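Local coordinates for protein lytic polysaccharide monooxygenase (Neurospora crassa, PDB 4QI8) that probably cleaves cellulose oxidatively as a secreted, copper-dependent AA9 monooxygenase, using dioxygen or hydrogen peroxide and an electron donor, at residues Asn29-Asn34 with Gln155-Cys160; Phe78-Val83 with Tyr136-Glu141. All coordinates share one frame; numbering follows the deposited sequence.

Contact 1. Residues Asn29-Asn34 with Gln155-Cys160; sequences NGFVDN and QFYISC. With NO3 (nitrate ion), chain D.
Val32 and Phe156 bond to each other twice through their backbones: Val32 N gives its hydrogen to Phe156 O at 2.9 Å, with 172° at the hydrogen, and Phe156 N returns one to Val32 O. This reciprocal pair is the evidence for a single antiparallel bridge joining the loop to strand 155-166. The neighbouring amide, Phe31 N, turns instead to a nitrate ion, probably from the crystallisation liquor, meeting NO3 O2 at 2.9 Å. That oxygen also sits over one face of the Phe31 ring; across the opposite face runs Gln155, its CG 3.5 Å from the ring centroid and its amide stacked 7° from parallel. Phe31 CG stands between its own backbone N and carbonyl carbon (chi1 53°), which lays the ring against Gln155. Phe31 CB lies over the face of the Tyr157 ring, 3.9 Å from its centroid. Tyr157 OH donates to Gln155 OE1 at 2.7 Å, from above the carbonyl plane, while Gly30 O is taken by Asn25 ND2. Tyr157 belongs to the copper site with His1 and His72, and Gln155, beside His146, probably binds dioxygen: the contact holds part of the copper site itself, with Phe31 packed behind it, in the histidine-brace centre of AA9 enzymes.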
# COMPACT_ATOMS: atom_id res chain seq x y z
N ASN A 29 -3.67 11.05 12.24
CA ASN A 29 -3.57 11.09 10.77
C ASN A 29 -2.13 11.25 10.28
O ASN A 29 -1.91 11.66 9.15
CB ASN A 29 -4.43 12.22 10.17
CG ASN A 29 -5.82 12.21 10.71
OD1 ASN A 29 -6.49 11.19 10.69
ND2 ASN A 29 -6.25 13.36 11.24
N GLY A 30 -1.16 10.90 11.12
CA GLY A 30 0.23 11.13 10.78
C GLY A 30 0.87 10.00 9.99
O GLY A 30 0.20 9.12 9.47
N PHE A 31 2.19 10.07 9.90
CA PHE A 31 2.95 9.20 9.01
C PHE A 31 3.97 8.35 9.74
O PHE A 31 4.24 8.53 10.93
CB PHE A 31 3.63 10.04 7.90
CG PHE A 31 4.47 11.19 8.39
CD1 PHE A 31 5.80 11.00 8.70
CD2 PHE A 31 3.95 12.47 8.52
CE1 PHE A 31 6.60 12.05 9.11
CE2 PHE A 31 4.75 13.53 8.96
CZ PHE A 31 6.07 13.31 9.25
N VAL A 32 4.50 7.39 8.98
CA VAL A 32 5.72 6.65 9.29
C VAL A 32 6.85 7.31 8.50
O VAL A 32 6.70 7.55 7.31
CB VAL A 32 5.57 5.18 8.83
CG1 VAL A 32 6.88 4.40 8.98
CG2 VAL A 32 4.44 4.48 9.57
N ASP A 33 7.98 7.61 9.15
CA ASP A 33 9.14 8.11 8.42
C ASP A 33 10.35 7.20 8.59
O ASP A 33 11.44 7.54 8.15
CB ASP A 33 9.47 9.57 8.75
CG ASP A 33 9.82 9.79 10.20
OD1 ASP A 33 10.10 8.80 10.91
OD2 ASP A 33 9.84 10.98 10.63
N ASN A 34 10.13 6.02 9.19
CA ASN A 34 11.17 5.06 9.49
C ASN A 34 10.96 3.80 8.64
O ASN A 34 10.13 2.95 8.98
CB ASN A 34 11.07 4.69 10.97
CG ASN A 34 12.22 3.83 11.43
OD1 ASN A 34 13.04 3.38 10.62
ND2 ASN A 34 12.29 3.60 12.73
N GLN A 155 7.20 10.81 3.90
CA GLN A 155 6.07 10.57 4.81
C GLN A 155 5.21 9.44 4.27
O GLN A 155 4.50 9.60 3.27
CB GLN A 155 5.23 11.84 4.95
CG GLN A 155 6.03 12.99 5.53
CD GLN A 155 5.24 14.28 5.70
OE1 GLN A 155 4.06 14.37 5.33
NE2 GLN A 155 5.90 15.29 6.24
N PHE A 156 5.24 8.29 4.94
CA PHE A 156 4.47 7.12 4.50
C PHE A 156 3.15 7.04 5.27
O PHE A 156 3.13 6.99 6.51
CB PHE A 156 5.26 5.83 4.72
CG PHE A 156 6.53 5.72 3.91
CD1 PHE A 156 7.70 6.34 4.32
CD2 PHE A 156 6.55 4.95 2.76
CE1 PHE A 156 8.86 6.21 3.58
CE2 PHE A 156 7.71 4.81 2.03
CZ PHE A 156 8.86 5.45 2.44
N TYR A 157 2.05 7.00 4.52
CA TYR A 157 0.70 6.89 5.08
C TYR A 157 0.18 5.51 4.65
O TYR A 157 0.03 5.26 3.46
CB TYR A 157 -0.20 8.02 4.56
CG TYR A 157 0.33 9.39 4.93
CD1 TYR A 157 -0.04 9.98 6.14
CD2 TYR A 157 1.18 10.10 4.09
CE1 TYR A 157 0.44 11.22 6.50
CE2 TYR A 157 1.65 11.35 4.44
CZ TYR A 157 1.28 11.91 5.65
OH TYR A 157 1.73 13.14 6.05
N ILE A 158 -0.03 4.62 5.61
CA ILE A 158 -0.14 3.18 5.37
C ILE A 158 -1.34 2.57 6.09
O ILE A 158 -1.65 2.97 7.21
CB ILE A 158 1.14 2.46 5.87
CG1 ILE A 158 2.35 2.89 5.03
CG2 ILE A 158 1.00 0.94 5.86
CD1 ILE A 158 3.68 2.65 5.73
N SER A 159 -1.96 1.56 5.47
CA SER A 159 -2.77 0.61 6.22
C SER A 159 -2.80 -0.71 5.46
O SER A 159 -2.34 -0.79 4.32
CB SER A 159 -4.20 1.12 6.45
OG SER A 159 -4.91 1.09 5.23
N CYS A 160 -3.39 -1.73 6.09
CA CYS A 160 -3.56 -3.04 5.48
C CYS A 160 -4.96 -3.59 5.68
O CYS A 160 -5.46 -3.63 6.80
CB CYS A 160 -2.60 -4.05 6.07
SG CYS A 160 -0.88 -3.71 5.68
N NO3 D . 3.22 12.91 12.49
O1 NO3 D . 3.71 13.29 13.69
O2 NO3 D . 3.61 11.80 11.82
O3 NO3 D . 2.27 13.68 11.94

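Contact 2. Residues Phe78-Val83 with Tyr136-Glu141; sequences FYLARV and YLLRAE
Strands 78-82 and 136-141 run antiparallel at 163°, their axes 4.6 Å apart, in a ladder whose hydrogen-bonded pairs, Tyr79 with Arg139 and Ala81 with Leu137, alternate with the non-hydrogen-bonded pairs Phe78-Ala140, Leu80-Leu138 and Arg82-Tyr136. Each hydrogen-bonded pair exchanges two N-H...O bonds; the shortest, Arg139 N to Tyr79 O, measures 2.8 Å.

On the face carrying Arg82 and Tyr136, the arginine's aliphatic chain crosses the tyrosine ring: Arg82 CB sits over the face of the Tyr136 ring, 3.8 Å from its centroid. With CG anti to the backbone N (chi1 -173°) and the chain extended to NE, Arg82 continues past the ring until its CD is 3.5 Å from Tyr136 OH. The guanidinium plane is turned 89° to the ring, and its NH2 forms a salt bridge with Asp85 and a hydrogen bond to Ser133 O, while Tyr136 OH bonds to Lys132 O. An alanine in place of Tyr136 would probably leave the methylenes of Arg82 without their aromatic support and Lys132 O without its hydroxyl partner. Farther along this face, Leu80 CD2 meets Leu138 CD1 at 3.9 Å and Phe78 CE1 meets Ala140 CB at 3.6 Å.

The other face is polar at one end. Arg139 lies alongside Tyr79, pointing the same way, with NH1 3.5 Å from Tyr79 CD1 and the two planes steeply inclined. Its NH2 forms a salt bridge with Glu141 OE2 at 2.8 Å, and Glu141 OE1 and Tyr79 OH both bond to Tyr185 OH.

Within the sheet, strand 99-104 flanks 76-82 and strand 155-166 flanks 134-144; Leu138 and Ala140 pack on strand 61-67 of the facing sheet, whereas Arg139 makes a cation-pi contact with Phe181 and reaches Ile40 O.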
# COMPACT_ATOMS: atom_id res chain seq x y z
N PHE A 78 0.35 -0.16 -4.02
CA PHE A 78 -0.39 -1.24 -3.39
C PHE A 78 0.34 -2.57 -3.54
O PHE A 78 0.89 -2.87 -4.60
CB PHE A 78 -1.80 -1.38 -4.00
CG PHE A 78 -2.71 -0.21 -3.74
CD1 PHE A 78 -3.40 -0.10 -2.54
CD2 PHE A 78 -2.86 0.80 -4.68
CE1 PHE A 78 -4.23 0.97 -2.30
CE2 PHE A 78 -3.68 1.88 -4.43
CZ PHE A 78 -4.36 1.97 -3.24
N TYR A 79 0.31 -3.37 -2.48
CA TYR A 79 0.93 -4.68 -2.45
C TYR A 79 -0.06 -5.70 -1.90
O TYR A 79 -0.90 -5.38 -1.05
CB TYR A 79 2.14 -4.70 -1.53
CG TYR A 79 3.35 -3.87 -1.91
CD1 TYR A 79 3.35 -2.49 -1.80
CD2 TYR A 79 4.53 -4.49 -2.34
CE1 TYR A 79 4.49 -1.74 -2.12
CE2 TYR A 79 5.66 -3.76 -2.64
CZ TYR A 79 5.64 -2.40 -2.53
OH TYR A 79 6.79 -1.70 -2.82
N LEU A 80 0.10 -6.94 -2.34
CA LEU A 80 -0.61 -8.07 -1.77
C LEU A 80 0.36 -9.05 -1.11
O LEU A 80 1.52 -9.17 -1.52
CB LEU A 80 -1.33 -8.85 -2.87
CG LEU A 80 -2.62 -8.22 -3.39
CD1 LEU A 80 -3.13 -8.95 -4.63
CD2 LEU A 80 -3.72 -8.23 -2.31
N ALA A 81 -0.14 -9.77 -0.11
CA ALA A 81 0.59 -10.88 0.49
C ALA A 81 -0.40 -11.98 0.82
O ALA A 81 -1.42 -11.72 1.46
CB ALA A 81 1.33 -10.44 1.75
N ARG A 82 -0.11 -13.20 0.39
CA ARG A 82 -1.03 -14.31 0.58
C ARG A 82 -0.75 -15.05 1.88
O ARG A 82 0.35 -15.56 2.12
CB ARG A 82 -0.95 -15.28 -0.59
CG ARG A 82 -2.01 -16.36 -0.52
CD ARG A 82 -1.96 -17.31 -1.70
NE ARG A 82 -3.00 -18.34 -1.67
CZ ARG A 82 -2.95 -19.45 -0.93
NH1 ARG A 82 -1.90 -19.71 -0.16
NH2 ARG A 82 -3.94 -20.31 -0.99
N VAL A 83 -1.77 -15.16 2.71
CA VAL A 83 -1.67 -15.91 3.94
C VAL A 83 -1.44 -17.40 3.62
O VAL A 83 -2.15 -17.96 2.80
CB VAL A 83 -2.97 -15.77 4.75
CG1 VAL A 83 -2.89 -16.57 6.03
CG2 VAL A 83 -3.30 -14.30 5.04
N TYR A 136 -5.66 -12.88 1.92
CA TYR A 136 -4.59 -11.95 1.58
C TYR A 136 -4.65 -10.70 2.44
O TYR A 136 -5.73 -10.26 2.85
CB TYR A 136 -4.73 -11.46 0.13
CG TYR A 136 -4.29 -12.41 -0.96
CD1 TYR A 136 -5.10 -13.47 -1.37
CD2 TYR A 136 -3.09 -12.21 -1.62
CE1 TYR A 136 -4.70 -14.32 -2.38
CE2 TYR A 136 -2.68 -13.05 -2.64
CZ TYR A 136 -3.50 -14.09 -3.03
OH TYR A 136 -3.06 -14.91 -4.05
N LEU A 137 -3.48 -10.10 2.66
CA LEU A 137 -3.41 -8.72 3.08
C LEU A 137 -3.18 -7.84 1.86
O LEU A 137 -2.39 -8.19 0.98
CB LEU A 137 -2.26 -8.51 4.07
CG LEU A 137 -2.38 -9.32 5.36
CD1 LEU A 137 -1.13 -9.15 6.21
CD2 LEU A 137 -3.60 -8.88 6.14
N LEU A 138 -3.87 -6.70 1.84
CA LEU A 138 -3.68 -5.67 0.84
C LEU A 138 -3.14 -4.44 1.54
O LEU A 138 -3.83 -3.83 2.35
CB LEU A 138 -4.99 -5.35 0.13
CG LEU A 138 -4.96 -4.17 -0.85
CD1 LEU A 138 -4.03 -4.38 -2.03
CD2 LEU A 138 -6.37 -3.88 -1.33
N ARG A 139 -1.88 -4.12 1.26
CA ARG A 139 -1.20 -2.98 1.86
C ARG A 139 -1.35 -1.77 0.95
O ARG A 139 -0.99 -1.82 -0.23
CB ARG A 139 0.28 -3.30 2.09
CG ARG A 139 1.13 -2.15 2.60
CD ARG A 139 2.56 -2.62 2.80
NE ARG A 139 3.44 -1.55 3.28
CZ ARG A 139 4.00 -0.64 2.50
NH1 ARG A 139 3.82 -0.69 1.18
NH2 ARG A 139 4.76 0.30 3.03
N ALA A 140 -1.86 -0.68 1.52
CA ALA A 140 -1.97 0.62 0.87
C ALA A 140 -0.89 1.53 1.42
O ALA A 140 -0.69 1.58 2.63
CB ALA A 140 -3.32 1.24 1.17
N GLU A 141 -0.21 2.26 0.54
CA GLU A 141 0.65 3.33 0.98
C GLU A 141 0.58 4.52 0.05
O GLU A 141 0.48 4.38 -1.17
CB GLU A 141 2.11 2.90 1.15
CG GLU A 141 2.91 2.80 -0.14
CD GLU A 141 4.30 2.22 0.05
OE1 GLU A 141 4.75 1.51 -0.87
OE2 GLU A 141 4.93 2.41 1.13

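How the contacts relate
Both contacts are buried and share one sheet, in which strands 134-144 and 155-166 are neighbours that follow each other in the chain. Ser159 O and Ala140 N, 2.8 Å apart, probably hydrogen-bond between them, and Phe156 and Ile158 pack on Glu141 and Arg139. Their geometry differs with their place. Contact 2 is a regular ladder of five residue pairs in the sheet interior, burying 677 Å²; contact 1 has a single bridge to an irregular loop and buries 361 Å², with Phe31 only partly covered and Asp33 exposed. Aromatic and amide stacking marks contact 1 beside the copper; contact 2 combines aliphatic and aromatic packing on one face with, on the other, a salt bridge inside strand 134-144.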